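Local coordinates for protein probable hydrolase (Pseudomonas aeruginosa, PDB 3OM8) that probably hydrolyses 3-oxoadipate enol-lactone, as an enzyme of the alpha/beta-hydrolase fold, at residues B[38-43]-B[56-61]; B[28-33]-B[52-57]; B[120-125]-B[212-217]. One frame throughout, in Å; residues are numbered along the deposited sequence. Where two conformers were deposited one is given.

Contact 1 (B[38-43]-B[56-61])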
# COMPACT_ATOMS: atom_id res chain seq x y z
N THR B 38 -0.87 -15.92 -21.25
CA THR B 38 -1.20 -17.04 -20.37
C THR B 38 -2.54 -17.65 -20.74
O THR B 38 -3.22 -17.18 -21.65
CB THR B 38 -1.25 -16.64 -18.86
OG1 THR B 38 -2.38 -15.80 -18.62
CG2 THR B 38 0.04 -15.93 -18.43
N THR B 39 -2.90 -18.71 -20.01
CA THR B 39 -4.21 -19.33 -20.14
C THR B 39 -4.94 -19.32 -18.80
O THR B 39 -4.39 -18.92 -17.78
CB THR B 39 -4.09 -20.78 -20.60
OG1 THR B 39 -3.50 -21.55 -19.55
CG2 THR B 39 -3.20 -20.88 -21.86
N LEU B 40 -6.19 -19.77 -18.80
CA LEU B 40 -7.00 -19.78 -17.59
C LEU B 40 -6.39 -20.69 -16.51
O LEU B 40 -6.80 -20.66 -15.36
CB LEU B 40 -8.44 -20.19 -17.90
CG LEU B 40 -8.63 -21.55 -18.59
CD1 LEU B 40 -8.52 -22.68 -17.58
CD2 LEU B 40 -9.96 -21.63 -19.32
N HIS B 41 -5.40 -21.50 -16.88
CA HIS B 41 -4.77 -22.36 -15.88
C HIS B 41 -3.80 -21.60 -14.96
O HIS B 41 -3.25 -22.18 -14.02
CB HIS B 41 -4.09 -23.56 -16.54
CG HIS B 41 -5.05 -24.60 -17.01
ND1 HIS B 41 -5.73 -25.43 -16.14
CD2 HIS B 41 -5.45 -24.96 -18.25
CE1 HIS B 41 -6.50 -26.25 -16.83
NE2 HIS B 41 -6.35 -25.98 -18.11
N MSE B 42 -3.59 -20.32 -15.21
CA MSE B 42 -2.74 -19.55 -14.32
C MSE B 42 -3.43 -19.36 -12.97
O MSE B 42 -2.79 -18.98 -11.99
CB MSE B 42 -2.32 -18.21 -14.93
CG MSE B 42 -3.43 -17.19 -15.00
SE MSE B 42 -2.75 -15.41 -15.37
CE MSE B 42 -4.31 -14.34 -14.98
N TRP B 43 -4.74 -19.62 -12.93
CA TRP B 43 -5.53 -19.48 -11.70
C TRP B 43 -5.81 -20.81 -10.99
O TRP B 43 -6.56 -20.83 -10.02
CB TRP B 43 -6.87 -18.81 -11.98
CG TRP B 43 -6.80 -17.48 -12.66
CD1 TRP B 43 -7.12 -17.20 -13.96
CD2 TRP B 43 -6.43 -16.22 -12.07
NE1 TRP B 43 -6.95 -15.87 -14.22
CE2 TRP B 43 -6.53 -15.24 -13.07
CE3 TRP B 43 -6.01 -15.84 -10.78
CZ2 TRP B 43 -6.23 -13.89 -12.83
CZ3 TRP B 43 -5.71 -14.51 -10.55
CH2 TRP B 43 -5.82 -13.55 -11.57
N VAL B 56 -16.94 -19.71 -10.22
CA VAL B 56 -15.84 -19.06 -10.94
C VAL B 56 -15.89 -19.28 -12.46
O VAL B 56 -15.75 -20.41 -12.94
CB VAL B 56 -14.47 -19.51 -10.38
CG1 VAL B 56 -13.33 -18.85 -11.15
CG2 VAL B 56 -14.38 -19.18 -8.91
N LEU B 57 -16.09 -18.20 -13.19
CA LEU B 57 -16.01 -18.22 -14.65
C LEU B 57 -14.59 -17.88 -15.08
O LEU B 57 -14.09 -16.81 -14.74
CB LEU B 57 -16.96 -17.21 -15.27
CG LEU B 57 -16.75 -16.92 -16.77
CD1 LEU B 57 -17.23 -18.09 -17.60
CD2 LEU B 57 -17.48 -15.66 -17.18
N ARG B 58 -13.96 -18.81 -15.80
CA ARG B 58 -12.63 -18.59 -16.38
C ARG B 58 -12.70 -18.72 -17.91
O ARG B 58 -13.52 -19.47 -18.42
CB ARG B 58 -11.62 -19.59 -15.83
CG ARG B 58 -11.17 -19.32 -14.40
CD ARG B 58 -10.08 -20.28 -13.99
NE ARG B 58 -10.57 -21.66 -13.92
CZ ARG B 58 -9.79 -22.73 -13.83
NH1 ARG B 58 -8.47 -22.59 -13.81
NH2 ARG B 58 -10.32 -23.94 -13.77
N TYR B 59 -11.85 -17.98 -18.62
CA TYR B 59 -11.79 -18.11 -20.08
C TYR B 59 -10.39 -17.79 -20.61
O TYR B 59 -9.62 -17.07 -19.97
CB TYR B 59 -12.83 -17.19 -20.74
CG TYR B 59 -12.47 -15.72 -20.68
CD1 TYR B 59 -12.06 -15.05 -21.82
CD2 TYR B 59 -12.52 -15.02 -19.48
CE1 TYR B 59 -11.72 -13.70 -21.78
CE2 TYR B 59 -12.18 -13.67 -19.43
CZ TYR B 59 -11.78 -13.02 -20.58
OH TYR B 59 -11.43 -11.69 -20.56
N ASP B 60 -10.06 -18.35 -21.77
CA ASP B 60 -8.84 -17.98 -22.48
C ASP B 60 -9.16 -16.78 -23.36
O ASP B 60 -10.08 -16.83 -24.17
CB ASP B 60 -8.30 -19.14 -23.30
CG ASP B 60 -7.64 -20.20 -22.43
OD1 ASP B 60 -7.29 -19.85 -21.29
OD2 ASP B 60 -7.48 -21.36 -22.88
N ALA B 61 -8.43 -15.69 -23.17
CA ALA B 61 -8.70 -14.49 -23.93
C ALA B 61 -8.57 -14.73 -25.45
O ALA B 61 -7.92 -15.67 -25.90
CB ALA B 61 -7.79 -13.38 -23.49
O HOH W 1 -5.71 -15.79 -21.80
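Arg58 reaches out of strand 55-59 to the 3-10 turn 40-43, where it lies against Leu40 and Trp43. Its CB lies 3.8 Å from Leu40 CB. CD is 3.6 Å from Leu40 O and, farther off, beside Trp43 CB; beyond it NE and CZ run on past the same oxygen. The chain bends at chi3 (-66°), which turns the guanidinium back across Leu40. There NH1 donates to Leu40 O at 3.0 Å, coming from above the carbonyl plane with a bent N-H...O angle of 133°. Leu40 CD1 sits over one face of the guanidinium, offset toward its rim and 3.8 Å from NH1. Beyond the two segments NH1 forms a salt bridge to Asp44 and NH2 another to Asp22, so two carboxylates probably balance the charge of this buried group. This is the alpha/beta-hydrolase fold at the C-terminal ends of two neighbouring parallel strands, where the loop after strand 29-33 folds over strand 55-59. Farther along, Asp60 OD1 accepts from Leu40 N at 2.7 Å, nearly along its C-O axis, while OD2 takes Ala66 N. Thr39 packs its CB 3.4 Å from the same OD1, and its OG1 accepts from His41 N in an ST turn. One water links Thr38 O to Ala61 N.

Contact 2 (B[28-33]-B[52-57])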
# COMPACT_ATOMS: atom_id res chain seq x y z
N PRO B 28 -22.60 -16.90 -6.07
CA PRO B 28 -22.42 -15.68 -6.86
C PRO B 28 -21.30 -15.84 -7.88
O PRO B 28 -20.31 -16.52 -7.58
CB PRO B 28 -22.02 -14.64 -5.82
CG PRO B 28 -22.50 -15.21 -4.51
CD PRO B 28 -22.31 -16.68 -4.64
N LEU B 29 -21.43 -15.21 -9.04
CA LEU B 29 -20.49 -15.41 -10.15
C LEU B 29 -19.27 -14.51 -10.01
O LEU B 29 -19.40 -13.30 -9.83
CB LEU B 29 -21.19 -15.17 -11.49
CG LEU B 29 -20.65 -15.76 -12.82
CD1 LEU B 29 -19.40 -15.07 -13.27
CD2 LEU B 29 -20.42 -17.26 -12.73
N LEU B 30 -18.09 -15.12 -10.08
CA LEU B 30 -16.84 -14.37 -10.14
C LEU B 30 -16.10 -14.72 -11.43
O LEU B 30 -15.74 -15.88 -11.65
CB LEU B 30 -15.96 -14.70 -8.93
CG LEU B 30 -14.52 -14.19 -9.03
CD1 LEU B 30 -14.48 -12.68 -9.18
CD2 LEU B 30 -13.71 -14.63 -7.84
N ALA B 31 -15.88 -13.71 -12.27
CA ALA B 31 -15.17 -13.90 -13.54
C ALA B 31 -13.71 -13.49 -13.44
O ALA B 31 -13.39 -12.42 -12.91
CB ALA B 31 -15.86 -13.13 -14.67
N LEU B 32 -12.82 -14.34 -13.94
CA LEU B 32 -11.39 -14.08 -13.95
C LEU B 32 -10.92 -13.81 -15.37
O LEU B 32 -11.33 -14.50 -16.30
CB LEU B 32 -10.63 -15.28 -13.38
CG LEU B 32 -11.16 -15.74 -12.02
CD1 LEU B 32 -10.27 -16.82 -11.42
CD2 LEU B 32 -11.25 -14.56 -11.10
N SER B 33 -10.05 -12.82 -15.54
CA SER B 33 -9.46 -12.53 -16.84
C SER B 33 -7.93 -12.53 -16.74
O SER B 33 -7.37 -11.95 -15.81
CB SER B 33 -9.98 -11.20 -17.39
OG SER B 33 -9.40 -10.91 -18.64
N ARG B 52 -15.04 -21.92 -2.89
CA ARG B 52 -15.71 -22.11 -1.60
C ARG B 52 -16.88 -21.14 -1.48
O ARG B 52 -17.88 -21.45 -0.85
CB ARG B 52 -14.75 -21.89 -0.43
CG ARG B 52 -14.01 -23.14 0.02
CD ARG B 52 -13.41 -22.97 1.43
NE ARG B 52 -11.97 -23.22 1.43
CZ ARG B 52 -11.03 -22.27 1.41
NH1 ARG B 52 -9.75 -22.62 1.40
NH2 ARG B 52 -11.36 -20.98 1.41
N HIS B 53 -16.74 -19.98 -2.10
CA HIS B 53 -17.71 -18.90 -1.97
C HIS B 53 -18.37 -18.46 -3.30
O HIS B 53 -19.48 -17.93 -3.31
CB HIS B 53 -17.03 -17.70 -1.32
CG HIS B 53 -16.28 -18.06 -0.07
ND1 HIS B 53 -16.85 -17.99 1.18
CD2 HIS B 53 -15.01 -18.49 0.12
CE1 HIS B 53 -15.97 -18.35 2.09
NE2 HIS B 53 -14.84 -18.66 1.47
N PHE B 54 -17.69 -18.68 -4.42
CA PHE B 54 -18.20 -18.18 -5.69
C PHE B 54 -18.21 -19.23 -6.79
O PHE B 54 -17.45 -20.19 -6.74
CB PHE B 54 -17.37 -16.98 -6.16
CG PHE B 54 -17.26 -15.88 -5.14
CD1 PHE B 54 -18.28 -14.96 -4.99
CD2 PHE B 54 -16.14 -15.78 -4.33
CE1 PHE B 54 -18.19 -13.95 -4.04
CE2 PHE B 54 -16.03 -14.78 -3.38
CZ PHE B 54 -17.06 -13.86 -3.23
N ARG B 55 -19.12 -19.05 -7.75
CA ARG B 55 -19.03 -19.77 -9.00
C ARG B 55 -18.01 -19.03 -9.84
O ARG B 55 -18.18 -17.84 -10.12
CB ARG B 55 -20.38 -19.76 -9.71
CG ARG B 55 -20.51 -20.78 -10.82
CD ARG B 55 -21.82 -20.59 -11.54
NE ARG B 55 -22.14 -21.74 -12.38
CZ ARG B 55 -23.08 -21.73 -13.31
NH1 ARG B 55 -23.32 -22.83 -14.02
NH2 ARG B 55 -23.77 -20.63 -13.53
N VAL B 56 -16.94 -19.71 -10.22
CA VAL B 56 -15.84 -19.06 -10.94
C VAL B 56 -15.89 -19.28 -12.46
O VAL B 56 -15.75 -20.41 -12.94
CB VAL B 56 -14.47 -19.51 -10.38
CG1 VAL B 56 -13.33 -18.85 -11.15
CG2 VAL B 56 -14.38 -19.18 -8.91
N LEU B 57 -16.09 -18.20 -13.19
CA LEU B 57 -16.01 -18.22 -14.65
C LEU B 57 -14.59 -17.88 -15.08
O LEU B 57 -14.09 -16.81 -14.74
CB LEU B 57 -16.96 -17.21 -15.27
CG LEU B 57 -16.75 -16.92 -16.77
CD1 LEU B 57 -17.23 -18.09 -17.60
CD2 LEU B 57 -17.48 -15.66 -17.18
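Leu30 uses both its N and its O on strand 55-57: the N donates to Arg55 O at 2.7 Å, almost straight at 175°, and the O accepts from Leu57 N at 2.8 Å. Two further backbone bonds extend the parallel pairing, Arg55 N to Pro28 O at the start and Leu32 N to Leu57 O at the end. Leu29 pairs with Arg55, Leu30 with Val56 and Ala31 with Leu57, and the short strand axes run 29° apart. CA-H...O contacts fill in between, such as Val56 CA to Leu30 O at 3.3 Å.

The apolar contacts divide between the two faces of the sheet. On the face of Leu29, Ala31, Arg55 and Leu57, Leu29 spreads its branches: CD1 meets Leu57 CB at 3.8 Å, and CD2 lies against the aliphatic CD of Arg55, also at 3.8 Å. Arg55 runs extended from CG to NE, which carries its guanidinium away from strand 29-33. Leu57 CD2 packs against Ala31 CB. The other face carries Leu30, Leu32 and Val56. Here Leu32 CD1 touches Val56 CG1 at 3.7 Å, and Leu50 of helix 47-51 lies against all three, as expected in a beta-alpha-beta unit whose crossover helix packs on the two strands it joins. Phe54 CB packs on Leu30 CB.

The aromatic contact is that of Phe54 with Pro28. With CG beside its own backbone N (chi1 -54°), the Phe54 ring turns its edge to Pro28 O, which lies in its plane, while Pro28 CB is 3.8 Å from Phe54 CD1. Leu261 and Leu264 of helix 253-264 also touch the Phe54 side chain.

The directional bonds are all in the backbone and set the register, while the side chains meet through carbon, Arg55 included.

Contact 3 (B[120-125]-B[212-217])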
# COMPACT_ATOMS: atom_id res chain seq x y z
N ARG B 120 -18.46 -6.25 -7.85
CA ARG B 120 -17.21 -5.74 -7.32
C ARG B 120 -16.03 -6.00 -8.25
O ARG B 120 -15.99 -7.00 -8.97
CB ARG B 120 -16.95 -6.28 -5.92
CG ARG B 120 -18.03 -5.84 -4.93
CD ARG B 120 -17.75 -6.25 -3.49
NE ARG B 120 -18.96 -6.08 -2.67
CZ ARG B 120 -19.05 -6.40 -1.38
NH1 ARG B 120 -20.20 -6.20 -0.75
NH2 ARG B 120 -18.01 -6.89 -0.72
N LEU B 121 -15.06 -5.09 -8.24
CA LEU B 121 -13.97 -5.13 -9.20
C LEU B 121 -12.61 -5.26 -8.52
O LEU B 121 -12.27 -4.47 -7.64
CB LEU B 121 -14.01 -3.87 -10.08
CG LEU B 121 -12.98 -3.66 -11.17
CD1 LEU B 121 -13.16 -4.66 -12.34
CD2 LEU B 121 -13.08 -2.21 -11.67
N VAL B 122 -11.86 -6.28 -8.91
CA VAL B 122 -10.48 -6.44 -8.47
C VAL B 122 -9.53 -6.28 -9.66
O VAL B 122 -9.75 -6.85 -10.73
CB VAL B 122 -10.24 -7.80 -7.79
CG1 VAL B 122 -8.84 -7.84 -7.17
CG2 VAL B 122 -11.30 -8.04 -6.70
N LEU B 123 -8.49 -5.48 -9.46
CA LEU B 123 -7.52 -5.17 -10.50
C LEU B 123 -6.14 -5.54 -9.98
O LEU B 123 -5.60 -4.85 -9.12
CB LEU B 123 -7.57 -3.67 -10.80
CG LEU B 123 -8.95 -3.14 -11.15
CD1 LEU B 123 -8.93 -1.63 -11.33
CD2 LEU B 123 -9.47 -3.83 -12.41
N ALA B 124 -5.58 -6.63 -10.49
CA ALA B 124 -4.29 -7.11 -10.00
C ALA B 124 -3.17 -6.80 -10.98
O ALA B 124 -3.31 -7.02 -12.18
CB ALA B 124 -4.35 -8.60 -9.73
N ASN B 125 -2.05 -6.30 -10.46
CA ASN B 125 -0.87 -6.05 -11.27
C ASN B 125 -1.26 -5.51 -12.64
O ASN B 125 -1.04 -6.15 -13.67
CB ASN B 125 -0.08 -7.35 -11.44
CG ASN B 125 0.40 -7.93 -10.11
OD1 ASN B 125 1.51 -7.65 -9.67
ND2 ASN B 125 -0.44 -8.76 -9.49
N LEU B 212 -10.94 -3.00 -5.60
CA LEU B 212 -9.69 -3.34 -4.91
C LEU B 212 -8.56 -3.41 -5.94
O LEU B 212 -8.69 -4.05 -6.97
CB LEU B 212 -9.81 -4.69 -4.22
CG LEU B 212 -8.50 -5.28 -3.69
CD1 LEU B 212 -7.94 -4.40 -2.57
CD2 LEU B 212 -8.70 -6.71 -3.18
N VAL B 213 -7.45 -2.74 -5.64
CA VAL B 213 -6.26 -2.79 -6.48
C VAL B 213 -5.12 -3.52 -5.77
O VAL B 213 -4.72 -3.13 -4.68
CB VAL B 213 -5.76 -1.39 -6.84
CG1 VAL B 213 -4.53 -1.48 -7.72
CG2 VAL B 213 -6.85 -0.59 -7.51
N ILE B 214 -4.61 -4.57 -6.40
CA ILE B 214 -3.45 -5.30 -5.91
C ILE B 214 -2.24 -4.93 -6.77
O ILE B 214 -2.32 -4.96 -8.00
CB ILE B 214 -3.68 -6.82 -5.95
CG1 ILE B 214 -4.93 -7.17 -5.14
CG2 ILE B 214 -2.46 -7.57 -5.44
CD1 ILE B 214 -5.30 -8.62 -5.16
N ALA B 215 -1.13 -4.57 -6.13
CA ALA B 215 0.07 -4.17 -6.86
C ALA B 215 1.31 -4.89 -6.33
O ALA B 215 1.33 -5.33 -5.18
CB ALA B 215 0.28 -2.66 -6.79
N GLY B 216 2.32 -5.03 -7.18
CA GLY B 216 3.55 -5.69 -6.81
C GLY B 216 4.63 -4.64 -6.66
O GLY B 216 4.83 -3.83 -7.55
N ALA B 217 5.31 -4.63 -5.52
CA ALA B 217 6.30 -3.61 -5.25
C ALA B 217 7.45 -3.63 -6.26
O ALA B 217 8.06 -2.60 -6.52
CB ALA B 217 6.86 -3.77 -3.84
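Strand 121-124 runs parallel to strand 212-216, their short axes 4.7 Å apart at closest approach and 10° from parallel, with four backbone bonds alternating in direction. Leu212 N donates to Leu121 O at 2.8 Å, Leu123 N to Leu212 O, Ile214 N to Leu123 O, and Asn125 N to Ile214 O. Val122 is level with Leu212, Leu123 with Val213 and Ala124 with Ile214.

The side chains on the face of Val122, Ala124, Leu212 and Ile214 make an apolar row. Val122 places CG1 anti to its backbone nitrogen (chi1 -172°), and that one methyl serves two neighbours, Leu212 CD2 and Ile214 CD1, each at 4.1 Å. Ile214 reaches back with CD1 along an oblique path, while its CB stands 4.2 Å from Ala124 CB. Phe263 and Phe256 of helix 253-264 close over this face, the former against Val122 and Leu212, the latter against Ile214. On the reverse face Val213 CG1 rests 3.8 Å from the carbonyl oxygen Leu123 O, and the ends of the side chains, Leu123 CD1 and Val213 CG2, are farther apart at 4.5 Å.

Asn125 comes just past the end of its strand, in a backbone conformation with positive phi (39°), and its side chain swings toward Gly216. The same side chain packs against Asp219 and His246. At the opposite end, Arg120 donates through NH2 to Phe263 O and to Ala205 O of a neighbouring subunit.

These are the sixth and seventh strands of the 1-2-4-3-5-6-7-8 sheet order of the alpha/beta-hydrolase fold, in which the acid of the triad commonly follows the seventh; Asp219, with His246 and Ser101, fits a probable Ser-His-Asp triad.

All three contacts belong to the same mixed sheet. Contacts 1 and 2 share Val56 and Leu57 on strand 55-59 and touch directly, their centres about 11 Å apart: Tyr59 OH and Ser33 OG make a probable hydrogen bond at 2.9 Å, and Trp43 CG packs on Leu32 CD1 at 3.7 Å. Contact 3 lies across the sheet, beyond strand 95-100, with its centre about 17 Å from that of contact 1 and about 16 Å from that of contact 2. The probable nucleophile elbow around Ser101 follows strand 95-100, and the side chains of Trp43, Leu32 and Asn125, one from each contact, come near it. Contact 3 is the one that also reaches the Asp219 and His246 side of the probable triad.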